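Local coordinates for protein transcriptional regulator, LacI family (Corynebacterium glutamicum, PDB 3H5T) that probably activates transcription of the inositol phosphate synthase gene in an inositol-dependent manner, binding a palindromic promoter motif to regulate cell wall biogenesis, at residues A[144-158]-A[162-174]. Sequence-based numbering, arbitrary orientation.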
loop_
_atom_site.group_PDB
_atom_site.type_symbol
_atom_site.label_atom_id
_atom_site.label_comp_id
_atom_site.label_asym_id
_atom_site.label_seq_id
_atom_site.Cartn_x
_atom_site.Cartn_y
_atom_site.Cartn_z
ATOM N N ILE A 144 7.956 -14.204 -9.230
ATOM C CA ILE A 144 9.240 -13.665 -8.799
ATOM C C ILE A 144 10.340 -14.392 -9.575
ATOM O O ILE A 144 11.235 -13.754 -10.139
ATOM C CB ILE A 144 9.474 -13.897 -7.290
ATOM C CG1 ILE A 144 8.453 -13.105 -6.471
ATOM C CG2 ILE A 144 10.903 -13.515 -6.918
ATOM C CD1 ILE A 144 8.553 -11.608 -6.629
ATOM N N ASP A 145 10.265 -15.726 -9.606
ATOM C CA ASP A 145 11.254 -16.543 -10.318
ATOM C C ASP A 145 11.216 -16.253 -11.819
ATOM O O ASP A 145 12.254 -16.231 -12.481
ATOM C CB ASP A 145 11.005 -18.040 -10.088
ATOM C CG ASP A 145 10.994 -18.423 -8.609
ATOM O OD1 ASP A 145 11.935 -18.050 -7.874
ATOM O OD2 ASP A 145 10.041 -19.105 -8.179
ATOM N N ALA A 146 10.018 -16.034 -12.354
ATOM C CA ALA A 146 9.875 -15.734 -13.766
ATOM C C ALA A 146 10.579 -14.420 -14.100
ATOM O O ALA A 146 11.228 -14.304 -15.131
ATOM C CB ALA A 146 8.403 -15.662 -14.144
ATOM N N ILE A 147 10.455 -13.433 -13.223
ATOM C CA ILE A 147 11.097 -12.137 -13.431
ATOM C C ILE A 147 12.621 -12.262 -13.376
ATOM O O ILE A 147 13.331 -11.588 -14.120
ATOM C CB ILE A 147 10.628 -11.112 -12.364
ATOM C CG1 ILE A 147 9.171 -10.732 -12.634
ATOM C CG2 ILE A 147 11.521 -9.887 -12.368
ATOM C CD1 ILE A 147 8.572 -9.801 -11.611
ATOM N N ARG A 148 13.110 -13.130 -12.492
ATOM C CA ARG A 148 14.544 -13.365 -12.330
ATOM C C ARG A 148 15.110 -14.075 -13.561
ATOM O O ARG A 148 16.214 -13.767 -14.025
ATOM C CB ARG A 148 14.787 -14.230 -11.090
ATOM C CG ARG A 148 16.245 -14.459 -10.745
ATOM C CD ARG A 148 16.387 -15.473 -9.623
ATOM N NE ARG A 148 15.628 -15.093 -8.434
ATOM C CZ ARG A 148 15.933 -14.058 -7.664
ATOM N NH1 ARG A 148 16.984 -13.306 -7.954
ATOM N NH2 ARG A 148 15.180 -13.764 -6.617
ATOM N N ALA A 149 14.343 -15.030 -14.084
ATOM C CA ALA A 149 14.750 -15.799 -15.253
ATOM C C ALA A 149 14.819 -14.921 -16.491
ATOM O O ALA A 149 15.543 -15.232 -17.428
ATOM C CB ALA A 149 13.782 -16.949 -15.485
ATOM N N ARG A 150 14.059 -13.829 -16.502
ATOM C CA ARG A 150 14.061 -12.921 -17.639
ATOM C C ARG A 150 15.143 -11.850 -17.426
ATOM O O ARG A 150 15.500 -11.111 -18.348
ATOM C CB ARG A 150 12.673 -12.275 -17.797
ATOM C CG ARG A 150 12.615 -11.189 -18.866
ATOM C CD ARG A 150 11.223 -10.588 -19.055
ATOM N NE ARG A 150 11.294 -9.449 -19.968
ATOM C CZ ARG A 150 10.245 -8.824 -20.496
ATOM N NH1 ARG A 150 9.013 -9.221 -20.208
ATOM N NH2 ARG A 150 10.429 -7.806 -21.330
ATOM N N GLY A 151 15.676 -11.783 -16.210
ATOM C CA GLY A 151 16.702 -10.797 -15.918
ATOM C C GLY A 151 16.150 -9.383 -15.984
ATOM O O GLY A 151 16.838 -8.452 -16.395
ATOM N N LEU A 152 14.898 -9.229 -15.570
ATOM C CA LEU A 152 14.219 -7.932 -15.576
ATOM C C LEU A 152 14.552 -7.138 -14.311
ATOM O O LEU A 152 14.338 -7.614 -13.199
ATOM C CB LEU A 152 12.705 -8.153 -15.665
ATOM C CG LEU A 152 11.760 -7.012 -16.054
ATOM C CD1 LEU A 152 12.097 -6.505 -17.451
ATOM C CD2 LEU A 152 10.316 -7.522 -16.006
ATOM N N PRO A 153 15.103 -5.924 -14.467
ATOM C CA PRO A 153 15.438 -5.121 -13.284
ATOM C C PRO A 153 14.186 -5.021 -12.413
ATOM O O PRO A 153 13.113 -4.657 -12.898
ATOM C CB PRO A 153 15.831 -3.770 -13.882
ATOM C CG PRO A 153 16.392 -4.138 -15.217
ATOM C CD PRO A 153 15.425 -5.196 -15.708
ATOM N N ALA A 154 14.306 -5.336 -11.133
ATOM C CA ALA A 154 13.136 -5.279 -10.287
ATOM C C ALA A 154 13.376 -4.809 -8.866
ATOM O O ALA A 154 14.430 -5.058 -8.271
ATOM C CB ALA A 154 12.467 -6.629 -10.272
ATOM N N VAL A 155 12.377 -4.115 -8.338
ATOM C CA VAL A 155 12.401 -3.618 -6.974
ATOM C C VAL A 155 11.160 -4.212 -6.307
ATOM O O VAL A 155 10.107 -4.340 -6.933
ATOM C CB VAL A 155 12.313 -2.081 -6.927
ATOM C CG1 VAL A 155 11.036 -1.611 -7.617
ATOM C CG2 VAL A 155 12.310 -1.611 -5.484
ATOM N N ILE A 156 11.285 -4.580 -5.040
ATOM C CA ILE A 156 10.167 -5.165 -4.316
ATOM C C ILE A 156 9.636 -4.219 -3.243
ATOM O O ILE A 156 10.415 -3.591 -2.525
ATOM C CB ILE A 156 10.599 -6.494 -3.641
ATOM C CG1 ILE A 156 10.864 -7.556 -4.708
ATOM C CG2 ILE A 156 9.535 -6.963 -2.657
ATOM C CD1 ILE A 156 11.663 -8.732 -4.192
ATOM N N ALA A 157 8.310 -4.128 -3.136
ATOM C CA ALA A 157 7.671 -3.289 -2.122
ATOM C C ALA A 157 6.813 -4.154 -1.205
ATOM O O ALA A 157 6.048 -5.007 -1.668
ATOM C CB ALA A 157 6.809 -2.220 -2.777
ATOM N N ASP A 158 6.946 -3.926 0.099
ATOM C CA ASP A 158 6.194 -4.666 1.103
ATOM C C ASP A 158 6.645 -6.116 1.280
ATOM O O ASP A 158 6.939 -6.547 2.389
ATOM C CB ASP A 158 4.701 -4.613 0.768
ATOM C CG ASP A 158 4.002 -3.428 1.414
ATOM O OD1 ASP A 158 2.873 -3.095 0.986
ATOM O OD2 ASP A 158 4.575 -2.838 2.360
ATOM N N ARG A 162 14.199 -10.295 1.289
ATOM C CA ARG A 162 15.342 -11.156 1.057
ATOM C C ARG A 162 15.422 -11.878 -0.290
ATOM O O ARG A 162 15.728 -13.067 -0.341
ATOM C CB ARG A 162 15.433 -12.172 2.201
ATOM C CG ARG A 162 15.663 -11.543 3.581
ATOM C CD ARG A 162 15.583 -12.570 4.701
ATOM N NE ARG A 162 14.212 -13.032 4.896
ATOM C CZ ARG A 162 13.255 -12.326 5.499
ATOM N NH1 ARG A 162 13.516 -11.113 5.987
ATOM N NH2 ARG A 162 12.026 -12.830 5.601
ATOM N N GLU A 163 15.137 -11.171 -1.379
ATOM C CA GLU A 163 15.266 -11.763 -2.706
ATOM C C GLU A 163 16.583 -11.206 -3.213
ATOM O O GLU A 163 16.823 -10.011 -3.105
ATOM C CB GLU A 163 14.133 -11.326 -3.643
ATOM C CG GLU A 163 12.835 -12.102 -3.483
ATOM C CD GLU A 163 13.004 -13.594 -3.721
ATOM O OE1 GLU A 163 13.665 -13.966 -4.712
ATOM O OE2 GLU A 163 12.467 -14.396 -2.924
ATOM N N GLU A 164 17.441 -12.058 -3.752
ATOM C CA GLU A 164 18.731 -11.586 -4.245
ATOM C C GLU A 164 18.598 -10.714 -5.498
ATOM O O GLU A 164 17.829 -11.024 -6.400
ATOM C CB GLU A 164 19.651 -12.776 -4.539
ATOM C CG GLU A 164 21.008 -12.374 -5.107
ATOM C CD GLU A 164 21.753 -13.547 -5.706
ATOM O OE1 GLU A 164 21.171 -14.232 -6.578
ATOM O OE2 GLU A 164 22.917 -13.782 -5.312
ATOM N N GLY A 165 19.353 -9.621 -5.533
ATOM C CA GLY A 165 19.333 -8.720 -6.676
ATOM C C GLY A 165 18.075 -7.886 -6.840
ATOM O O GLY A 165 17.879 -7.266 -7.884
ATOM N N MET A 166 17.230 -7.854 -5.813
ATOM C CA MET A 166 15.978 -7.103 -5.873
ATOM C C MET A 166 15.766 -6.159 -4.677
ATOM O O MET A 166 15.249 -6.579 -3.641
ATOM C CB MET A 166 14.789 -8.086 -5.960
ATOM C CG MET A 166 14.576 -8.775 -7.317
ATOM S SD MET A 166 13.153 -9.937 -7.372
ATOM C CE MET A 166 13.746 -11.077 -8.495
ATOM N N PRO A 167 16.167 -4.877 -4.806
ATOM C CA PRO A 167 16.013 -3.880 -3.740
ATOM C C PRO A 167 14.648 -3.986 -3.069
ATOM O O PRO A 167 13.642 -4.217 -3.734
ATOM C CB PRO A 167 16.220 -2.570 -4.483
ATOM C CG PRO A 167 17.351 -2.926 -5.379
ATOM C CD PRO A 167 16.914 -4.294 -5.934
ATOM N N PHE A 168 14.628 -3.802 -1.753
ATOM C CA PHE A 168 13.419 -3.947 -0.949
ATOM C C PHE A 168 13.041 -2.686 -0.157
ATOM O O PHE A 168 13.877 -2.094 0.529
ATOM C CB PHE A 168 13.647 -5.149 -0.007
ATOM C CG PHE A 168 12.502 -5.451 0.936
ATOM C CD1 PHE A 168 11.317 -6.008 0.472
ATOM C CD2 PHE A 168 12.641 -5.231 2.302
ATOM C CE1 PHE A 168 10.290 -6.341 1.356
ATOM C CE2 PHE A 168 11.625 -5.562 3.194
ATOM C CZ PHE A 168 10.448 -6.118 2.721
ATOM N N ILE A 169 11.775 -2.286 -0.255
ATOM C CA ILE A 169 11.262 -1.110 0.451
ATOM C C ILE A 169 10.034 -1.498 1.275
ATOM O O ILE A 169 9.029 -1.940 0.722
ATOM C CB ILE A 169 10.812 -0.005 -0.526
ATOM C CG1 ILE A 169 11.951 0.351 -1.477
ATOM C CG2 ILE A 169 10.339 1.226 0.255
ATOM C CD1 ILE A 169 11.582 1.443 -2.469
ATOM N N ALA A 170 10.105 -1.326 2.589
ATOM C CA ALA A 170 8.979 -1.663 3.450
ATOM C C ALA A 170 9.204 -1.265 4.901
ATOM O O ALA A 170 10.336 -1.026 5.333
ATOM C CB ALA A 170 8.695 -3.160 3.376
ATOM N N PRO A 171 8.116 -1.157 5.670
ATOM C CA PRO A 171 8.255 -0.794 7.081
ATOM C C PRO A 171 8.482 -2.107 7.830
ATOM O O PRO A 171 8.291 -3.175 7.254
ATOM C CB PRO A 171 6.900 -0.190 7.399
ATOM C CG PRO A 171 5.977 -1.056 6.577
ATOM C CD PRO A 171 6.704 -1.097 5.253
ATOM N N ASN A 172 8.908 -2.042 9.087
ATOM C CA ASN A 172 9.095 -3.261 9.865
ATOM C C ASN A 172 7.704 -3.545 10.414
ATOM O O ASN A 172 7.228 -2.860 11.321
ATOM C CB ASN A 172 10.100 -3.037 11.003
ATOM C CG ASN A 172 10.290 -4.279 11.880
ATOM O OD1 ASN A 172 11.272 -4.385 12.615
ATOM N ND2 ASN A 172 9.346 -5.211 11.811
ATOM N N ASN A 173 7.044 -4.548 9.856
ATOM C CA ASN A 173 5.696 -4.857 10.277
ATOM C C ASN A 173 5.551 -5.443 11.670
ATOM O O ASN A 173 4.601 -5.117 12.386
ATOM C CB ASN A 173 5.039 -5.750 9.235
ATOM C CG ASN A 173 4.776 -5.007 7.951
ATOM O OD1 ASN A 173 3.988 -4.066 7.927
ATOM N ND2 ASN A 173 5.451 -5.407 6.879
ATOM N N ARG A 174 6.483 -6.294 12.071
ATOM C CA ARG A 174 6.395 -6.872 13.394
ATOM C C ARG A 174 6.422 -5.723 14.387
ATOM O O ARG A 174 5.714 -5.746 15.385
ATOM C CB ARG A 174 7.562 -7.831 13.648
ATOM C CG ARG A 174 7.131 -9.137 14.302
ATOM C CD ARG A 174 8.246 -10.177 14.339
ATOM N NE ARG A 174 9.259 -9.893 15.352
ATOM C CZ ARG A 174 10.283 -10.700 15.629
ATOM N NH1 ARG A 174 10.429 -11.839 14.966
ATOM N NH2 ARG A 174 11.156 -10.378 16.576
HETATM O O HOH W 1 16.783 -6.981 -10.364
#
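Arg-148 grips the turn that precedes a neighbouring strand through two separate nitrogens, a clear case of a helix side chain fastening the connection between parallel strands. Its NH1 donates to the backbone O of Glu-164 at 2.9 Å, nearly straight and in the guanidinium plane, while its NH2 forms a salt bridge with OE1 of Glu-163. The methyl CE of Met-166 lies over one face of the guanidinium, offset toward the rim and 3.6 Å from Arg-148 NH2. An extended start to the arginine (CG anti to the backbone N, chi1 -175°) and a bend at chi3 carry the group to the type II turn from Glu-163 to Met-166. Ile-156 CD1 sits against the aliphatic parts of both Glu-163 and Met-166, 3.6 Å from CB of each. Further along, Ile-156 CG2 meets the Phe-168 ring at its edge, 3.7 Å from CD1.

Strands 154-157 and 168-171 run parallel, their axes 9° apart, setting Ile-156 beside Phe-168 and Ala-157 beside Ile-169. Ile-156 N donates to Pro-167 O at 2.7 Å. Its O accepts from Ile-169 N at 3.0 Å, and Asp-158 N donates a further hydrogen bond to Ile-169 O. At the start of strand 154-157, a water accepts from Ala-154 N and donates to Gly-165 O.

Outside the contact, Lys-139 forms a salt bridge with Glu-163 OE2, and Lys-324 one with Asp-158 OD1. Helix 142-150 lies on the face of Ile-156 and Phe-168, its Ile-144 and Ile-147 resting on Ile-134; on the opposite face Ile-169 packs on Lys-327 and Thr-331 of helix 321-336. Strand 154-157 lies between 132-135, backbone-bonded to Val-155 and Ala-157, and 168-171 in the sheet of one lobe of the periplasmic-binding-protein-like domain, and beyond Pro-171 the chain enters helix 173-176.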